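Local atomic coordinates of L-ornithine N(5)-monooxygenase (Pseudomonas aeruginosa, PDB entry 3S5W), a protein that hydroxylates the side-chain amino group of L-ornithine, using FAD, NADPH and molecular oxygen, in the first step of pyoverdin siderophore biosynthesis. Residues H31-L45 / L59-W72. Sequence-based numbering, arbitrary orientation.
Sequences HDLIGVGFGPSNIAL and LEVLFLDKQGDYRW. With FAD (flavin-adenine dinucleotide), chain C.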
# COMPACT_ATOMS: atom_id res chain seq x y z
N HIS A 31 -22.87 -16.28 -2.58
CA HIS A 31 -21.62 -16.19 -3.36
C HIS A 31 -20.62 -17.21 -2.89
O HIS A 31 -20.67 -17.66 -1.74
CB HIS A 31 -21.05 -14.76 -3.31
CG HIS A 31 -22.02 -13.72 -3.79
ND1 HIS A 31 -22.24 -13.47 -5.13
CD2 HIS A 31 -22.87 -12.91 -3.12
CE1 HIS A 31 -23.16 -12.53 -5.26
NE2 HIS A 31 -23.55 -12.17 -4.05
N ASP A 32 -19.71 -17.59 -3.78
CA ASP A 32 -18.60 -18.46 -3.42
C ASP A 32 -17.50 -17.67 -2.70
O ASP A 32 -16.92 -18.16 -1.73
CB ASP A 32 -18.05 -19.18 -4.66
CG ASP A 32 -19.01 -20.25 -5.19
OD1 ASP A 32 -19.40 -21.12 -4.39
OD2 ASP A 32 -19.34 -20.24 -6.40
N LEU A 33 -17.23 -16.46 -3.18
CA LEU A 33 -16.20 -15.60 -2.62
C LEU A 33 -16.61 -14.16 -2.69
O LEU A 33 -17.08 -13.68 -3.74
CB LEU A 33 -14.86 -15.76 -3.38
CG LEU A 33 -13.65 -14.95 -2.85
CD1 LEU A 33 -13.10 -15.53 -1.51
CD2 LEU A 33 -12.56 -14.84 -3.94
N ILE A 34 -16.42 -13.45 -1.59
CA ILE A 34 -16.45 -12.00 -1.64
C ILE A 34 -15.09 -11.48 -1.16
O ILE A 34 -14.53 -12.01 -0.21
CB ILE A 34 -17.61 -11.40 -0.79
CG1 ILE A 34 -18.96 -11.92 -1.32
CG2 ILE A 34 -17.59 -9.84 -0.81
CD1 ILE A 34 -20.17 -11.35 -0.54
N GLY A 35 -14.59 -10.45 -1.85
CA GLY A 35 -13.35 -9.80 -1.47
C GLY A 35 -13.57 -8.40 -0.98
O GLY A 35 -14.38 -7.66 -1.54
N VAL A 36 -12.85 -8.04 0.07
CA VAL A 36 -12.81 -6.68 0.55
C VAL A 36 -11.62 -6.01 -0.17
O VAL A 36 -10.45 -6.38 0.10
CB VAL A 36 -12.59 -6.62 2.06
CG1 VAL A 36 -12.64 -5.17 2.54
CG2 VAL A 36 -13.63 -7.48 2.78
N GLY A 37 -11.94 -5.07 -1.05
CA GLY A 37 -10.96 -4.35 -1.87
C GLY A 37 -10.82 -4.94 -3.27
O GLY A 37 -10.99 -6.15 -3.48
N PHE A 38 -10.52 -4.07 -4.23
CA PHE A 38 -10.18 -4.54 -5.56
C PHE A 38 -8.93 -3.79 -6.03
O PHE A 38 -8.89 -3.24 -7.13
CB PHE A 38 -11.35 -4.36 -6.56
CG PHE A 38 -11.29 -5.31 -7.74
CD1 PHE A 38 -10.92 -6.66 -7.55
CD2 PHE A 38 -11.60 -4.88 -9.03
CE1 PHE A 38 -10.87 -7.55 -8.61
CE2 PHE A 38 -11.56 -5.77 -10.12
CZ PHE A 38 -11.18 -7.11 -9.90
N GLY A 39 -7.93 -3.74 -5.15
CA GLY A 39 -6.59 -3.28 -5.53
C GLY A 39 -5.80 -4.44 -6.14
O GLY A 39 -6.35 -5.54 -6.38
N PRO A 40 -4.49 -4.23 -6.38
CA PRO A 40 -3.66 -5.25 -7.01
C PRO A 40 -3.79 -6.66 -6.42
O PRO A 40 -3.83 -7.61 -7.18
CB PRO A 40 -2.22 -4.71 -6.83
CG PRO A 40 -2.41 -3.19 -6.85
CD PRO A 40 -3.80 -2.93 -6.27
N SER A 41 -3.89 -6.79 -5.09
CA SER A 41 -3.98 -8.14 -4.51
C SER A 41 -5.21 -8.89 -5.05
O SER A 41 -5.11 -10.05 -5.46
CB SER A 41 -4.03 -8.08 -2.98
OG SER A 41 -2.75 -7.79 -2.48
N ASN A 42 -6.36 -8.24 -5.02
CA ASN A 42 -7.57 -8.92 -5.43
C ASN A 42 -7.79 -8.93 -6.93
O ASN A 42 -8.42 -9.85 -7.44
CB ASN A 42 -8.78 -8.41 -4.66
CG ASN A 42 -8.85 -8.99 -3.24
OD1 ASN A 42 -8.14 -9.95 -2.89
ND2 ASN A 42 -9.74 -8.45 -2.43
N ILE A 43 -7.23 -7.96 -7.64
CA ILE A 43 -7.24 -8.02 -9.11
C ILE A 43 -6.41 -9.25 -9.54
O ILE A 43 -6.85 -10.03 -10.38
CB ILE A 43 -6.68 -6.72 -9.77
CG1 ILE A 43 -7.51 -5.49 -9.38
CG2 ILE A 43 -6.71 -6.86 -11.26
CD1 ILE A 43 -6.86 -4.12 -9.67
N ALA A 44 -5.21 -9.40 -8.98
CA ALA A 44 -4.39 -10.57 -9.31
C ALA A 44 -5.13 -11.89 -8.99
O ALA A 44 -5.02 -12.89 -9.74
CB ALA A 44 -3.05 -10.53 -8.53
N LEU A 45 -5.82 -11.89 -7.87
CA LEU A 45 -6.65 -13.04 -7.50
C LEU A 45 -7.80 -13.32 -8.52
O LEU A 45 -8.01 -14.48 -8.89
CB LEU A 45 -7.20 -12.87 -6.09
CG LEU A 45 -8.11 -14.00 -5.57
CD1 LEU A 45 -7.34 -15.33 -5.56
CD2 LEU A 45 -8.52 -13.62 -4.16
N LEU A 59 -16.47 -19.83 -10.50
CA LEU A 59 -17.07 -19.56 -9.18
C LEU A 59 -17.91 -18.30 -9.23
O LEU A 59 -17.79 -17.51 -10.17
CB LEU A 59 -16.01 -19.45 -8.08
CG LEU A 59 -15.19 -20.69 -7.72
CD1 LEU A 59 -14.08 -20.33 -6.74
CD2 LEU A 59 -16.04 -21.83 -7.14
N GLU A 60 -18.78 -18.13 -8.24
CA GLU A 60 -19.60 -16.92 -8.11
C GLU A 60 -18.89 -15.92 -7.20
O GLU A 60 -18.91 -16.06 -5.97
CB GLU A 60 -20.99 -17.28 -7.56
CG GLU A 60 -22.04 -17.52 -8.66
CD GLU A 60 -22.67 -16.23 -9.15
OE1 GLU A 60 -22.86 -15.31 -8.32
OE2 GLU A 60 -22.99 -16.13 -10.35
N VAL A 61 -18.27 -14.90 -7.80
CA VAL A 61 -17.31 -14.04 -7.07
C VAL A 61 -17.63 -12.54 -7.18
O VAL A 61 -18.01 -12.05 -8.24
CB VAL A 61 -15.82 -14.36 -7.51
CG1 VAL A 61 -14.83 -13.52 -6.76
CG2 VAL A 61 -15.49 -15.84 -7.31
N LEU A 62 -17.47 -11.82 -6.07
CA LEU A 62 -17.55 -10.35 -6.05
C LEU A 62 -16.36 -9.72 -5.31
O LEU A 62 -15.95 -10.21 -4.26
CB LEU A 62 -18.82 -9.84 -5.36
CG LEU A 62 -20.20 -10.05 -6.00
CD1 LEU A 62 -21.24 -9.44 -5.06
CD2 LEU A 62 -20.27 -9.40 -7.35
N PHE A 63 -15.86 -8.61 -5.85
CA PHE A 63 -14.87 -7.82 -5.12
C PHE A 63 -15.40 -6.44 -4.93
O PHE A 63 -15.74 -5.79 -5.90
CB PHE A 63 -13.55 -7.77 -5.90
CG PHE A 63 -12.93 -9.12 -6.10
CD1 PHE A 63 -12.13 -9.69 -5.10
CD2 PHE A 63 -13.16 -9.83 -7.28
CE1 PHE A 63 -11.58 -10.95 -5.28
CE2 PHE A 63 -12.60 -11.07 -7.47
CZ PHE A 63 -11.82 -11.64 -6.47
N LEU A 64 -15.49 -6.00 -3.68
CA LEU A 64 -16.05 -4.70 -3.34
C LEU A 64 -14.96 -3.69 -3.04
O LEU A 64 -14.04 -3.99 -2.27
CB LEU A 64 -16.98 -4.81 -2.11
CG LEU A 64 -18.04 -5.92 -2.04
CD1 LEU A 64 -18.98 -5.68 -0.84
CD2 LEU A 64 -18.83 -6.11 -3.32
N ASP A 65 -15.03 -2.51 -3.66
CA ASP A 65 -14.07 -1.48 -3.37
C ASP A 65 -14.76 -0.18 -3.06
O ASP A 65 -15.64 0.25 -3.79
CB ASP A 65 -13.06 -1.29 -4.52
CG ASP A 65 -11.77 -0.59 -4.06
OD1 ASP A 65 -11.79 0.64 -3.81
OD2 ASP A 65 -10.73 -1.28 -3.94
N LYS A 66 -14.32 0.44 -1.98
CA LYS A 66 -14.89 1.70 -1.53
C LYS A 66 -14.69 2.86 -2.49
O LYS A 66 -15.43 3.83 -2.42
CB LYS A 66 -14.45 2.04 -0.11
CG LYS A 66 -12.98 2.41 0.06
CD LYS A 66 -12.66 2.70 1.53
CE LYS A 66 -11.22 3.19 1.68
NZ LYS A 66 -10.92 3.54 3.10
N GLN A 67 -13.68 2.79 -3.37
CA GLN A 67 -13.46 3.91 -4.31
C GLN A 67 -14.55 3.90 -5.38
O GLN A 67 -14.86 2.84 -5.93
CB GLN A 67 -12.10 3.82 -5.00
CG GLN A 67 -10.90 3.84 -4.04
CD GLN A 67 -9.59 3.90 -4.82
OE1 GLN A 67 -9.38 4.81 -5.62
NE2 GLN A 67 -8.75 2.91 -4.64
N GLY A 68 -15.11 5.08 -5.65
CA GLY A 68 -16.16 5.22 -6.68
C GLY A 68 -15.57 5.13 -8.07
O GLY A 68 -16.18 4.60 -9.00
N ASP A 69 -14.35 5.65 -8.20
CA ASP A 69 -13.62 5.65 -9.44
C ASP A 69 -12.21 5.19 -9.05
O ASP A 69 -11.49 5.95 -8.40
CB ASP A 69 -13.56 7.08 -10.00
CG ASP A 69 -12.85 7.15 -11.33
OD1 ASP A 69 -12.76 6.13 -12.06
OD2 ASP A 69 -12.38 8.25 -11.66
N TYR A 70 -11.86 3.95 -9.39
CA TYR A 70 -10.62 3.32 -8.87
C TYR A 70 -9.32 4.00 -9.33
O TYR A 70 -9.09 4.19 -10.52
CB TYR A 70 -10.56 1.82 -9.22
CG TYR A 70 -9.25 1.24 -8.72
CD1 TYR A 70 -8.15 1.11 -9.58
CD2 TYR A 70 -9.08 0.90 -7.36
CE1 TYR A 70 -6.94 0.63 -9.12
CE2 TYR A 70 -7.87 0.39 -6.89
CZ TYR A 70 -6.79 0.29 -7.77
OH TYR A 70 -5.60 -0.18 -7.29
N ARG A 71 -8.48 4.35 -8.36
CA ARG A 71 -7.10 4.75 -8.64
C ARG A 71 -6.18 4.03 -7.65
O ARG A 71 -6.57 3.74 -6.52
CB ARG A 71 -6.92 6.27 -8.53
CG ARG A 71 -7.70 7.09 -9.58
CD ARG A 71 -7.31 8.57 -9.54
NE ARG A 71 -7.75 9.19 -8.28
CZ ARG A 71 -7.18 10.25 -7.71
NH1 ARG A 71 -6.13 10.84 -8.26
NH2 ARG A 71 -7.65 10.72 -6.58
N TRP A 72 -4.97 3.73 -8.11
CA TRP A 72 -3.97 3.05 -7.29
C TRP A 72 -3.21 4.14 -6.52
O TRP A 72 -2.33 4.79 -7.09
CB TRP A 72 -3.05 2.24 -8.20
CG TRP A 72 -1.94 1.47 -7.49
CD1 TRP A 72 -2.08 0.58 -6.45
CD2 TRP A 72 -0.53 1.51 -7.80
NE1 TRP A 72 -0.83 0.09 -6.08
CE2 TRP A 72 0.13 0.64 -6.89
CE3 TRP A 72 0.23 2.21 -8.75
CZ2 TRP A 72 1.52 0.44 -6.92
CZ3 TRP A 72 1.62 2.03 -8.77
CH2 TRP A 72 2.24 1.14 -7.87
PA FAD C . -4.26 -1.63 -1.99
O1A FAD C . -4.00 -0.69 -0.88
O2A FAD C . -3.61 -1.28 -3.33
O5B FAD C . -5.87 -1.75 -2.24
C5B FAD C . -6.73 -1.86 -1.14
C4B FAD C . -8.10 -1.52 -1.69
O4B FAD C . -9.04 -1.74 -0.67
C3B FAD C . -8.19 -0.03 -2.04
O3B FAD C . -8.54 0.12 -3.40
C2B FAD C . -9.27 0.52 -1.10
O2B FAD C . -10.16 1.41 -1.77
C1B FAD C . -10.02 -0.72 -0.72
N9A FAD C . -10.62 -0.72 0.61
C8A FAD C . -10.01 -0.43 1.83
N7A FAD C . -10.94 -0.64 2.81
C5A FAD C . -12.09 -1.06 2.22
C6A FAD C . -13.34 -1.41 2.74
N6A FAD C . -13.49 -1.60 4.06
N1A FAD C . -14.34 -1.80 1.85
C2A FAD C . -14.13 -1.87 0.49
N3A FAD C . -12.89 -1.53 -0.03
C4A FAD C . -11.90 -1.13 0.83
N1 FAD C . 4.53 -1.71 -4.12
C2 FAD C . 5.43 -2.09 -5.11
O2 FAD C . 5.70 -3.27 -5.27
N3 FAD C . 6.02 -1.15 -5.92
C4 FAD C . 5.74 0.19 -5.80
O4 FAD C . 6.27 0.99 -6.58
C4X FAD C . 4.84 0.59 -4.79
N5 FAD C . 4.55 1.93 -4.61
C5X FAD C . 3.68 2.33 -3.61
C6 FAD C . 3.39 3.69 -3.45
C7 FAD C . 2.52 4.12 -2.46
C7M FAD C . 2.27 5.60 -2.34
C8 FAD C . 1.96 3.18 -1.60
C8M FAD C . 1.01 3.57 -0.51
C9 FAD C . 2.23 1.83 -1.75
C9A FAD C . 3.08 1.38 -2.77
N10 FAD C . 3.37 0.02 -2.94
C10 FAD C . 4.27 -0.37 -3.93
C1' FAD C . 2.82 -1.04 -2.04
C2' FAD C . 1.32 -1.34 -2.25
O2' FAD C . 0.88 -1.81 -0.97
C3' FAD C . 1.15 -2.42 -3.30
O3' FAD C . 1.75 -2.04 -4.56
C4' FAD C . -0.34 -2.73 -3.59
O4' FAD C . -1.04 -1.51 -3.80
C5' FAD C . -1.03 -3.61 -2.51
O5' FAD C . -2.24 -4.09 -3.08
P FAD C . -3.55 -4.43 -2.20
O1P FAD C . -4.63 -4.74 -3.21
O2P FAD C . -3.16 -5.52 -1.24
O3P FAD C . -3.85 -3.07 -1.43
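Phe-63 packs against Phe-38 from the root of its side chain outward: CB lies 3.3 Å from Phe-38 CD1; CG and CD2 run beside Phe-38 CE1; CD1 meets Asn-42 CB at 3.6 Å; CE1 reaches Leu-45 CD2 at the ring's edge; and CZ ends near Leu-33 CD2, 4.1 Å away, with Asn-42 O over one face. The two phenyl planes differ by only 20°, but the rings are slid apart and barely overlap. Gly-35, lacking a side chain, leaves room for this ring between strand and helix 40-56. Strands 33-36 and 61-65 run nearly parallel, joined by alternating backbone bonds such as Leu-64 N to Gly-35 O. Near the start of the strands, Leu-62 CD1 makes a CH-pi contact over a face of the His-31 ring. A chi1 of -160° swings the Asp-65 carboxylate away from its own N and up to the glycine turn: OD2 takes the Phe-38 N-H on its anti lone pair (2.8 Å, 170°) and also the FAD ribose hydroxyl O3B, while OD1 accepts from O2B at 2.7 Å. With Ser-41 N bonded to FAD O1P, the glycine-rich turn (Gly-35, Gly-37, Gly-39) and the acidic residue holding the ribose diol mark a Rossmann-like beta-alpha-beta unit that binds FAD.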